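Local coordinates for protein toxin PAU_02230 (Photorhabdus asymbiotica subsp. asymbiotica ATCC 43949, PDB 6HV6) that acts as a bacterial toxin, PaTox, the modelled part of which combines a cluster of packed helices with a six-stranded antiparallel sheet, at residues A[82-93]-A[132-140]; A[109-118]-A[144-153]. The protein carries 1 engineered substitution. All blocks are in the same frame, centred on the assembly; numbering follows the deposited sequence.

Both contacts belong to the helical part of the fold, with centres about 12 Å apart, and both are partly buried. Contact 1 packs helix 80-93 on helix 130-138 by interlocking side chains, with methionine, isoleucine and tyrosine in the middle and a polar margin of Asn82 and Glu135. Contact 2 brings helices 101-115 and 144-176 much closer, backbone on backbone through glycines, and finishes in a lysine bond at the surface. Their segments alternate along the chain, interweaving the four helices. The two meet where Tyr137 OH lies 2.6 Å from Tyr110 OH, a probable hydrogen bond, and where Lys147 NZ reaches Tyr137 O.

Contact 1: A[82-93]-A[132-140]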
loop_
_atom_site.group_PDB
_atom_site.type_symbol
_atom_site.label_atom_id
_atom_site.label_comp_id
_atom_site.label_asym_id
_atom_site.label_seq_id
_atom_site.Cartn_x
_atom_site.Cartn_y
_atom_site.Cartn_z
ATOM N N ASN A 82 5.727 -23.943 -7.172
ATOM C CA ASN A 82 6.589 -23.472 -8.253
ATOM C C ASN A 82 6.645 -21.948 -8.289
ATOM O O ASN A 82 7.705 -21.367 -8.533
ATOM C CB ASN A 82 6.120 -24.025 -9.597
ATOM C CG ASN A 82 6.358 -25.512 -9.721
ATOM O OD1 ASN A 82 7.049 -26.100 -8.893
ATOM N ND2 ASN A 82 5.796 -26.127 -10.756
ATOM N N PHE A 83 5.514 -21.284 -8.048
ATOM C CA PHE A 83 5.518 -19.827 -7.982
ATOM C C PHE A 83 6.491 -19.335 -6.916
ATOM O O PHE A 83 7.301 -18.439 -7.168
ATOM C CB PHE A 83 4.104 -19.314 -7.709
ATOM C CG PHE A 83 4.003 -17.810 -7.636
ATOM C CD1 PHE A 83 3.813 -17.061 -8.783
ATOM C CD2 PHE A 83 4.083 -17.152 -6.416
ATOM C CE1 PHE A 83 3.721 -15.683 -8.719
ATOM C CE2 PHE A 83 3.988 -15.770 -6.348
ATOM C CZ PHE A 83 3.806 -15.036 -7.500
ATOM N N ASP A 84 6.431 -19.923 -5.717
ATOM C CA ASP A 84 7.331 -19.519 -4.638
ATOM C C ASP A 84 8.794 -19.753 -5.014
ATOM O O ASP A 84 9.653 -18.907 -4.744
ATOM C CB ASP A 84 6.976 -20.267 -3.349
ATOM C CG ASP A 84 5.560 -19.955 -2.847
ATOM O OD1 ASP A 84 5.004 -18.887 -3.192
ATOM O OD2 ASP A 84 5.001 -20.782 -2.095
ATOM N N THR A 85 9.096 -20.891 -5.645
ATOM C CA THR A 85 10.455 -21.149 -6.115
ATOM C C THR A 85 10.916 -20.077 -7.100
ATOM O O THR A 85 12.044 -19.575 -7.014
ATOM C CB THR A 85 10.527 -22.537 -6.757
ATOM O OG1 THR A 85 10.242 -23.532 -5.770
ATOM C CG2 THR A 85 11.906 -22.797 -7.319
ATOM N N MET A 86 10.050 -19.703 -8.043
ATOM C CA MET A 86 10.420 -18.667 -9.003
ATOM C C MET A 86 10.692 -17.337 -8.306
ATOM O O MET A 86 11.667 -16.644 -8.625
ATOM C CB MET A 86 9.319 -18.502 -10.045
ATOM C CG MET A 86 9.437 -17.211 -10.848
ATOM S SD MET A 86 8.064 -17.015 -11.997
ATOM C CE MET A 86 6.762 -16.550 -10.859
ATOM N N GLN A 87 9.847 -16.973 -7.336
ATOM C CA GLN A 87 10.016 -15.693 -6.650
ATOM C C GLN A 87 11.321 -15.647 -5.874
ATOM O O GLN A 87 11.983 -14.602 -5.824
ATOM C CB GLN A 87 8.832 -15.437 -5.714
ATOM C CG GLN A 87 7.487 -15.277 -6.426
ATOM C CD GLN A 87 7.435 -14.065 -7.329
ATOM O OE1 GLN A 87 8.043 -14.043 -8.398
ATOM N NE2 GLN A 87 6.703 -13.045 -6.903
ATOM N N ARG A 88 11.703 -16.762 -5.247
ATOM C CA ARG A 88 12.988 -16.801 -4.557
ATOM C C ARG A 88 14.132 -16.634 -5.548
ATOM O O ARG A 88 15.066 -15.860 -5.306
ATOM C CB ARG A 88 13.125 -18.102 -3.761
ATOM C CG ARG A 88 12.208 -18.180 -2.523
ATOM C CD ARG A 88 12.491 -19.417 -1.657
ATOM N NE ARG A 88 11.787 -20.613 -2.117
ATOM C CZ ARG A 88 12.348 -21.597 -2.820
ATOM N NH1 ARG A 88 13.633 -21.536 -3.153
ATOM N NH2 ARG A 88 11.625 -22.647 -3.188
ATOM N N MET A 89 14.051 -17.319 -6.692
ATOM C CA MET A 89 15.084 -17.189 -7.716
ATOM C C MET A 89 15.139 -15.771 -8.264
ATOM O O MET A 89 16.220 -15.253 -8.560
ATOM C CB MET A 89 14.820 -18.188 -8.854
ATOM C CG MET A 89 14.937 -19.634 -8.424
ATOM S SD MET A 89 14.655 -20.803 -9.776
ATOM C CE MET A 89 15.560 -19.997 -11.101
ATOM N N ALA A 90 13.981 -15.125 -8.411
ATOM C CA ALA A 90 13.959 -13.786 -8.986
ATOM C C ALA A 90 14.739 -12.806 -8.130
ATOM O O ALA A 90 15.358 -11.874 -8.661
ATOM C CB ALA A 90 12.520 -13.310 -9.168
ATOM N N LEU A 91 14.737 -13.011 -6.812
ATOM C CA LEU A 91 15.530 -12.178 -5.913
ATOM C C LEU A 91 17.027 -12.343 -6.155
ATOM O O LEU A 91 17.790 -11.390 -5.967
ATOM C CB LEU A 91 15.194 -12.518 -4.464
ATOM C CG LEU A 91 13.737 -12.330 -4.039
ATOM C CD1 LEU A 91 13.563 -12.763 -2.591
ATOM C CD2 LEU A 91 13.297 -10.881 -4.224
ATOM N N ASP A 92 17.470 -13.531 -6.569
ATOM C CA ASP A 92 18.885 -13.723 -6.870
ATOM C C ASP A 92 19.285 -13.086 -8.194
ATOM O O ASP A 92 20.447 -12.697 -8.361
ATOM C CB ASP A 92 19.227 -15.209 -6.908
ATOM C CG ASP A 92 19.140 -15.864 -5.544
ATOM O OD1 ASP A 92 19.312 -15.157 -4.527
ATOM O OD2 ASP A 92 18.903 -17.090 -5.492
ATOM N N TYR A 93 18.359 -12.996 -9.149
ATOM C CA TYR A 93 18.670 -12.412 -10.444
ATOM C C TYR A 93 18.473 -10.901 -10.485
ATOM O O TYR A 93 18.840 -10.279 -11.486
ATOM C CB TYR A 93 17.834 -13.082 -11.537
ATOM C CG TYR A 93 18.355 -14.445 -11.941
ATOM C CD1 TYR A 93 19.420 -14.568 -12.822
ATOM C CD2 TYR A 93 17.774 -15.609 -11.446
ATOM C CE1 TYR A 93 19.900 -15.814 -13.200
ATOM C CE2 TYR A 93 18.244 -16.858 -11.811
ATOM C CZ TYR A 93 19.307 -16.957 -12.688
ATOM O OH TYR A 93 19.779 -18.194 -13.058
ATOM N N LYS A 132 3.407 -23.560 -17.040
ATOM C CA LYS A 132 4.496 -24.066 -17.869
ATOM C C LYS A 132 5.641 -23.061 -17.932
ATOM O O LYS A 132 6.811 -23.431 -17.789
ATOM C CB LYS A 132 3.988 -24.380 -19.273
ATOM C CG LYS A 132 4.983 -25.170 -20.101
ATOM C CD LYS A 132 5.457 -26.380 -19.323
ATOM C CE LYS A 132 6.079 -27.426 -20.222
ATOM N NZ LYS A 132 6.329 -28.673 -19.449
ATOM N N LYS A 133 5.321 -21.782 -18.158
ATOM C CA LYS A 133 6.339 -20.731 -18.114
ATOM C C LYS A 133 7.093 -20.731 -16.786
ATOM O O LYS A 133 8.316 -20.560 -16.753
ATOM C CB LYS A 133 5.694 -19.361 -18.350
ATOM C CG LYS A 133 5.154 -19.126 -19.773
ATOM C CD LYS A 133 4.850 -17.627 -19.960
ATOM C CE LYS A 133 4.487 -17.277 -21.410
ATOM N NZ LYS A 133 3.077 -17.668 -21.740
ATOM N N ILE A 134 6.379 -20.899 -15.679
ATOM C CA ILE A 134 7.041 -20.950 -14.380
ATOM C C ILE A 134 7.942 -22.179 -14.292
ATOM O O ILE A 134 9.085 -22.089 -13.841
ATOM C CB ILE A 134 5.993 -20.931 -13.249
ATOM C CG1 ILE A 134 5.226 -19.601 -13.221
ATOM C CG2 ILE A 134 6.658 -21.156 -11.912
ATOM C CD1 ILE A 134 4.052 -19.643 -12.248
ATOM N N GLU A 135 7.449 -23.345 -14.737
ATOM C CA GLU A 135 8.288 -24.544 -14.746
ATOM C C GLU A 135 9.568 -24.324 -15.541
ATOM O O GLU A 135 10.646 -24.758 -15.123
ATOM C CB GLU A 135 7.532 -25.733 -15.341
ATOM C CG GLU A 135 6.512 -26.354 -14.453
ATOM C CD GLU A 135 5.863 -27.565 -15.114
ATOM O OE1 GLU A 135 6.391 -28.031 -16.150
ATOM O OE2 GLU A 135 4.826 -28.034 -14.600
ATOM N N ARG A 136 9.467 -23.690 -16.711
ATOM C CA ARG A 136 10.662 -23.431 -17.509
ATOM C C ARG A 136 11.578 -22.431 -16.808
ATOM O O ARG A 136 12.805 -22.591 -16.813
ATOM C CB ARG A 136 10.268 -22.918 -18.898
ATOM C CG ARG A 136 9.363 -23.886 -19.667
ATOM C CD ARG A 136 10.090 -25.203 -19.958
ATOM N NE ARG A 136 11.128 -24.967 -20.954
ATOM C CZ ARG A 136 12.413 -25.266 -20.794
ATOM N NH1 ARG A 136 12.824 -25.851 -19.683
ATOM N NH2 ARG A 136 13.282 -24.990 -21.759
ATOM N N TYR A 137 11.001 -21.422 -16.167
ATOM C CA TYR A 137 11.819 -20.442 -15.457
ATOM C C TYR A 137 12.658 -21.123 -14.387
ATOM O O TYR A 137 13.861 -20.868 -14.261
ATOM C CB TYR A 137 10.922 -19.380 -14.831
ATOM C CG TYR A 137 11.652 -18.278 -14.085
ATOM C CD1 TYR A 137 12.195 -18.492 -12.814
ATOM C CD2 TYR A 137 11.757 -17.009 -14.638
ATOM C CE1 TYR A 137 12.841 -17.458 -12.128
ATOM C CE2 TYR A 137 12.400 -15.988 -13.970
ATOM C CZ TYR A 137 12.941 -16.209 -12.725
ATOM O OH TYR A 137 13.577 -15.155 -12.083
ATOM N N ILE A 138 12.031 -21.996 -13.592
ATOM C CA ILE A 138 12.752 -22.599 -12.481
ATOM C C ILE A 138 13.625 -23.760 -12.920
ATOM O O ILE A 138 14.431 -24.239 -12.119
ATOM C CB ILE A 138 11.782 -23.039 -11.367
ATOM C CG1 ILE A 138 10.866 -24.162 -11.822
ATOM C CG2 ILE A 138 10.931 -21.859 -10.914
ATOM C CD1 ILE A 138 9.879 -24.571 -10.746
ATOM N N SER A 139 13.505 -24.211 -14.167
ATOM C CA SER A 139 14.305 -25.341 -14.625
ATOM C C SER A 139 15.752 -24.906 -14.828
ATOM O O SER A 139 16.012 -23.776 -15.246
ATOM C CB SER A 139 13.753 -25.901 -15.937
ATOM O OG SER A 139 14.609 -26.907 -16.470
ATOM N N PRO A 140 16.719 -25.792 -14.574
ATOM C CA PRO A 140 18.118 -25.403 -14.765
ATOM C C PRO A 140 18.554 -25.371 -16.220
ATOM O O PRO A 140 19.662 -24.895 -16.499
ATOM C CB PRO A 140 18.893 -26.469 -13.978
ATOM C CG PRO A 140 18.011 -27.642 -13.977
ATOM C CD PRO A 140 16.593 -27.130 -13.973
#
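Tyr137 and Ile138 push their side chains into helix 82-93 as two successive knobs, making this a knobs-into-holes packing of two helices. The axes come within 9.3 Å and cross at 46°, and 515 Å² is buried. Tyr137 sits among Met86, Met89, Ala90 and Tyr93. Its CG is anti to the backbone N (chi1 -179°), which carries the ring toward helix 82-93. Met86 lies over one face of that ring: CG makes a CH-pi contact 3.8 Å from the Tyr137 centroid, and SD adds a Met-aromatic contact. The chain turns at the CG-SD bond, and SD and CE both lie against Ile134 CG1. Met89 comes from another direction, with CB at the Tyr137 ring edge and SD 3.8 Å from Ile138 CA. Tyr137 OH rests on Ala90, 3.4 Å from its CA, and its polar partner is Tyr110 OH. Next to this, toward the start of both segments, Ile134 turns CD1 to the edge of the Phe83 ring, while helix 144-176 closes off the buried side with Ile161 against Phe83, Ile158 against Met86 and Met154 against Ile134.

The other flank is looser and partly exposed. Ile138 bridges the two regimes: CG2 lies 3.8 Å from Met86 CB, whereas CD1 meets OD1 and CG of the Asn82 amide, the two side chains crossing at about a right angle. Thr85 touches Ile138 with its CG2 methyl; its hydroxyl is hydrogen-bonded to Glu81 O. At the margin Asn82 ND2 stands 3.8 Å from Glu135 CG. The Asn82 amide and Glu135 carboxylate are turned 88° apart and make no bond with each other. Glu135 forms a salt bridge within its own segment, whose hydrogen bond is weak, Lys132 NZ lying 3.4 Å from Glu135 OE1.

Contact 2: A[109-118]-A[144-153]; sequences AYKTGKEDYN and ATTKGVLAGK
Gly113 and Gly148 press backbone to backbone, Gly113 C lying 3.6 Å from Gly148 C, at the centre of a glycine-mediated helix pair. Gly148 and Gly152 form a GxxxG motif, and the axes approach to 6.3 Å at a crossing angle of -37°. Such closeness lets CA-H...O contacts form, as from Gly148 CA to Tyr110 O at 3.3 Å. Val149 fills in beside Gly113, with CG2 against its carbonyl oxygen.

To one side the Tyr110 ring is a knob among Ala144, Lys147, Gly148 and Ala151, with Gly148 CA over one face, 3.7 Å from the ring centroid. Ala109 and Ala144 meet by their methyls at the same end. Toward the other end, past the close of helix 101-115, the Tyr117 side chain lies over Gly152; its CG stands between backbone N and carbonyl carbon (chi1 65°), which lays the ring along helix 144-153.

At the polar edge Lys153, bent at its last torsion, gives a hydrogen bond from NZ to Tyr117 O, in the carbonyl plane with a C=O...N angle of 153°. Asn126 OD1 also bonds that ammonium, and a water lies 2.7 Å from Asn118 OD1, donating to it and weakly accepting from Lys153 NZ.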
loop_
_atom_site.group_PDB
_atom_site.type_symbol
_atom_site.label_atom_id
_atom_site.label_comp_id
_atom_site.label_asym_id
_atom_site.label_seq_id
_atom_site.Cartn_x
_atom_site.Cartn_y
_atom_site.Cartn_z
ATOM N N ALA A 109 22.508 -10.305 -18.081
ATOM C CA ALA A 109 21.789 -11.067 -19.099
ATOM C C ALA A 109 20.311 -11.203 -18.751
ATOM O O ALA A 109 19.443 -11.068 -19.622
ATOM C CB ALA A 109 22.429 -12.444 -19.264
ATOM N N TYR A 110 20.005 -11.492 -17.489
ATOM C CA TYR A 110 18.609 -11.597 -17.071
ATOM C C TYR A 110 17.862 -10.297 -17.352
ATOM O O TYR A 110 16.777 -10.303 -17.942
ATOM C CB TYR A 110 18.566 -11.949 -15.586
ATOM C CG TYR A 110 17.200 -12.161 -14.965
ATOM C CD1 TYR A 110 16.487 -11.093 -14.430
ATOM C CD2 TYR A 110 16.655 -13.450 -14.850
ATOM C CE1 TYR A 110 15.258 -11.285 -13.831
ATOM C CE2 TYR A 110 15.428 -13.652 -14.251
ATOM C CZ TYR A 110 14.731 -12.567 -13.737
ATOM O OH TYR A 110 13.504 -12.768 -13.133
ATOM N N LYS A 111 18.451 -9.165 -16.961
ATOM C CA LYS A 111 17.793 -7.882 -17.177
ATOM C C LYS A 111 17.608 -7.606 -18.662
ATOM O O LYS A 111 16.563 -7.099 -19.085
ATOM C CB LYS A 111 18.617 -6.778 -16.517
ATOM C CG LYS A 111 17.991 -5.415 -16.538
ATOM C CD LYS A 111 18.841 -4.443 -15.731
ATOM C CE LYS A 111 18.165 -3.092 -15.634
ATOM N NZ LYS A 111 16.729 -3.193 -15.248
ATOM N N THR A 112 18.615 -7.929 -19.471
ATOM C CA THR A 112 18.491 -7.753 -20.915
ATOM C C THR A 112 17.325 -8.563 -21.472
ATOM O O THR A 112 16.499 -8.045 -22.234
ATOM C CB THR A 112 19.806 -8.143 -21.590
ATOM O OG1 THR A 112 20.853 -7.272 -21.127
ATOM C CG2 THR A 112 19.681 -8.021 -23.097
ATOM N N GLY A 113 17.222 -9.834 -21.079
ATOM C CA GLY A 113 16.089 -10.633 -21.521
ATOM C C GLY A 113 14.757 -10.097 -21.013
ATOM O O GLY A 113 13.773 -10.032 -21.754
ATOM N N LYS A 114 14.716 -9.676 -19.751
ATOM C CA LYS A 114 13.461 -9.193 -19.196
ATOM C C LYS A 114 12.965 -7.945 -19.927
ATOM O O LYS A 114 11.758 -7.770 -20.106
ATOM C CB LYS A 114 13.634 -8.908 -17.711
ATOM C CG LYS A 114 12.344 -8.593 -16.971
ATOM C CD LYS A 114 12.593 -8.549 -15.469
ATOM C CE LYS A 114 11.350 -8.149 -14.704
ATOM N NZ LYS A 114 11.652 -8.064 -13.252
ATOM N N GLU A 115 13.870 -7.085 -20.381
ATOM C CA GLU A 115 13.433 -5.891 -21.099
ATOM C C GLU A 115 13.169 -6.160 -22.571
ATOM O O GLU A 115 12.508 -5.354 -23.230
ATOM C CB GLU A 115 14.475 -4.788 -20.958
ATOM C CG GLU A 115 14.606 -4.307 -19.540
ATOM C CD GLU A 115 15.609 -3.189 -19.394
ATOM O OE1 GLU A 115 15.850 -2.461 -20.384
ATOM O OE2 GLU A 115 16.152 -3.047 -18.278
ATOM N N ASP A 116 13.689 -7.253 -23.104
ATOM C CA ASP A 116 13.474 -7.624 -24.495
ATOM C C ASP A 116 12.657 -8.902 -24.577
ATOM O O ASP A 116 12.956 -9.806 -25.364
ATOM C CB ASP A 116 14.801 -7.783 -25.223
ATOM C CG ASP A 116 14.659 -7.622 -26.714
ATOM O OD1 ASP A 116 13.653 -7.020 -27.158
ATOM O OD2 ASP A 116 15.540 -8.114 -27.433
ATOM N N TYR A 117 11.612 -8.983 -23.749
ATOM C CA TYR A 117 10.914 -10.238 -23.555
ATOM C C TYR A 117 10.031 -10.601 -24.734
ATOM O O TYR A 117 9.518 -11.718 -24.766
ATOM C CB TYR A 117 10.072 -10.194 -22.281
ATOM C CG TYR A 117 8.934 -9.204 -22.315
ATOM C CD1 TYR A 117 9.126 -7.880 -21.924
ATOM C CD2 TYR A 117 7.658 -9.593 -22.697
ATOM C CE1 TYR A 117 8.096 -6.975 -21.939
ATOM C CE2 TYR A 117 6.612 -8.684 -22.717
ATOM C CZ TYR A 117 6.847 -7.376 -22.332
ATOM O OH TYR A 117 5.832 -6.457 -22.342
ATOM N N ASN A 118 9.843 -9.702 -25.700
ATOM C CA ASN A 118 9.166 -10.076 -26.934
ATOM C C ASN A 118 10.130 -10.282 -28.089
ATOM O O ASN A 118 9.700 -10.307 -29.248
ATOM C CB ASN A 118 8.108 -9.039 -27.285
ATOM C CG ASN A 118 6.866 -9.198 -26.443
ATOM O OD1 ASN A 118 6.437 -10.319 -26.151
ATOM N ND2 ASN A 118 6.301 -8.083 -26.016
ATOM N N ALA A 144 20.307 -17.474 -18.050
ATOM C CA ALA A 144 19.934 -16.211 -17.419
ATOM C C ALA A 144 19.063 -15.366 -18.336
ATOM O O ALA A 144 18.049 -14.803 -17.905
ATOM C CB ALA A 144 21.192 -15.439 -17.016
ATOM N N THR A 145 19.442 -15.265 -19.610
ATOM C CA THR A 145 18.668 -14.450 -20.541
ATOM C C THR A 145 17.245 -14.972 -20.647
ATOM O O THR A 145 16.276 -14.210 -20.571
ATOM C CB THR A 145 19.346 -14.447 -21.911
ATOM O OG1 THR A 145 20.687 -13.953 -21.770
ATOM C CG2 THR A 145 18.585 -13.556 -22.896
ATOM N N THR A 146 17.109 -16.289 -20.782
ATOM C CA THR A 146 15.809 -16.896 -21.016
ATOM C C THR A 146 14.912 -16.735 -19.802
ATOM O O THR A 146 13.720 -16.440 -19.939
ATOM C CB THR A 146 16.019 -18.371 -21.384
ATOM O OG1 THR A 146 16.879 -18.432 -22.520
ATOM C CG2 THR A 146 14.723 -19.064 -21.729
ATOM N N LYS A 147 15.474 -16.908 -18.602
ATOM C CA LYS A 147 14.716 -16.630 -17.391
ATOM C C LYS A 147 14.223 -15.182 -17.369
ATOM O O LYS A 147 13.062 -14.924 -17.040
ATOM C CB LYS A 147 15.571 -16.936 -16.160
ATOM C CG LYS A 147 15.911 -18.437 -15.936
ATOM C CD LYS A 147 16.460 -18.627 -14.518
ATOM C CE LYS A 147 17.302 -19.909 -14.358
ATOM N NZ LYS A 147 16.570 -21.170 -14.721
ATOM N N GLY A 148 15.082 -14.221 -17.732
ATOM C CA GLY A 148 14.636 -12.831 -17.781
ATOM C C GLY A 148 13.479 -12.632 -18.745
ATOM O O GLY A 148 12.477 -11.999 -18.410
ATOM N N VAL A 149 13.598 -13.195 -19.953
ATOM C CA VAL A 149 12.512 -13.156 -20.931
ATOM C C VAL A 149 11.228 -13.717 -20.327
ATOM O O VAL A 149 10.149 -13.134 -20.466
ATOM C CB VAL A 149 12.912 -13.934 -22.202
ATOM C CG1 VAL A 149 11.686 -14.204 -23.068
ATOM C CG2 VAL A 149 13.970 -13.166 -23.000
ATOM N N LEU A 150 11.331 -14.867 -19.652
ATOM C CA LEU A 150 10.156 -15.500 -19.065
ATOM C C LEU A 150 9.540 -14.615 -17.996
ATOM O O LEU A 150 8.316 -14.474 -17.930
ATOM C CB LEU A 150 10.528 -16.870 -18.472
ATOM C CG LEU A 150 10.729 -17.967 -19.512
ATOM C CD1 LEU A 150 11.504 -19.169 -18.927
ATOM C CD2 LEU A 150 9.373 -18.418 -20.094
ATOM N N ALA A 151 10.377 -14.023 -17.141
ATOM C CA ALA A 151 9.874 -13.054 -16.177
ATOM C C ALA A 151 9.166 -11.904 -16.881
ATOM O O ALA A 151 8.108 -11.449 -16.435
ATOM C CB ALA A 151 11.021 -12.525 -15.324
ATOM N N GLY A 152 9.730 -11.423 -17.992
ATOM C CA GLY A 152 9.057 -10.380 -18.748
ATOM C C GLY A 152 7.695 -10.822 -19.249
ATOM O O GLY A 152 6.701 -10.106 -19.095
ATOM N N LYS A 153 7.625 -12.024 -19.831
ATOM C CA LYS A 153 6.366 -12.512 -20.394
ATOM C C LYS A 153 5.326 -12.800 -19.317
ATOM O O LYS A 153 4.120 -12.705 -19.585
ATOM C CB LYS A 153 6.620 -13.775 -21.231
ATOM C CG LYS A 153 7.367 -13.509 -22.560
ATOM C CD LYS A 153 7.550 -14.813 -23.385
ATOM C CE LYS A 153 8.268 -14.518 -24.701
ATOM N NZ LYS A 153 7.505 -13.605 -25.615
HETATM O O HOH W 1 4.941 -11.703 -24.434
#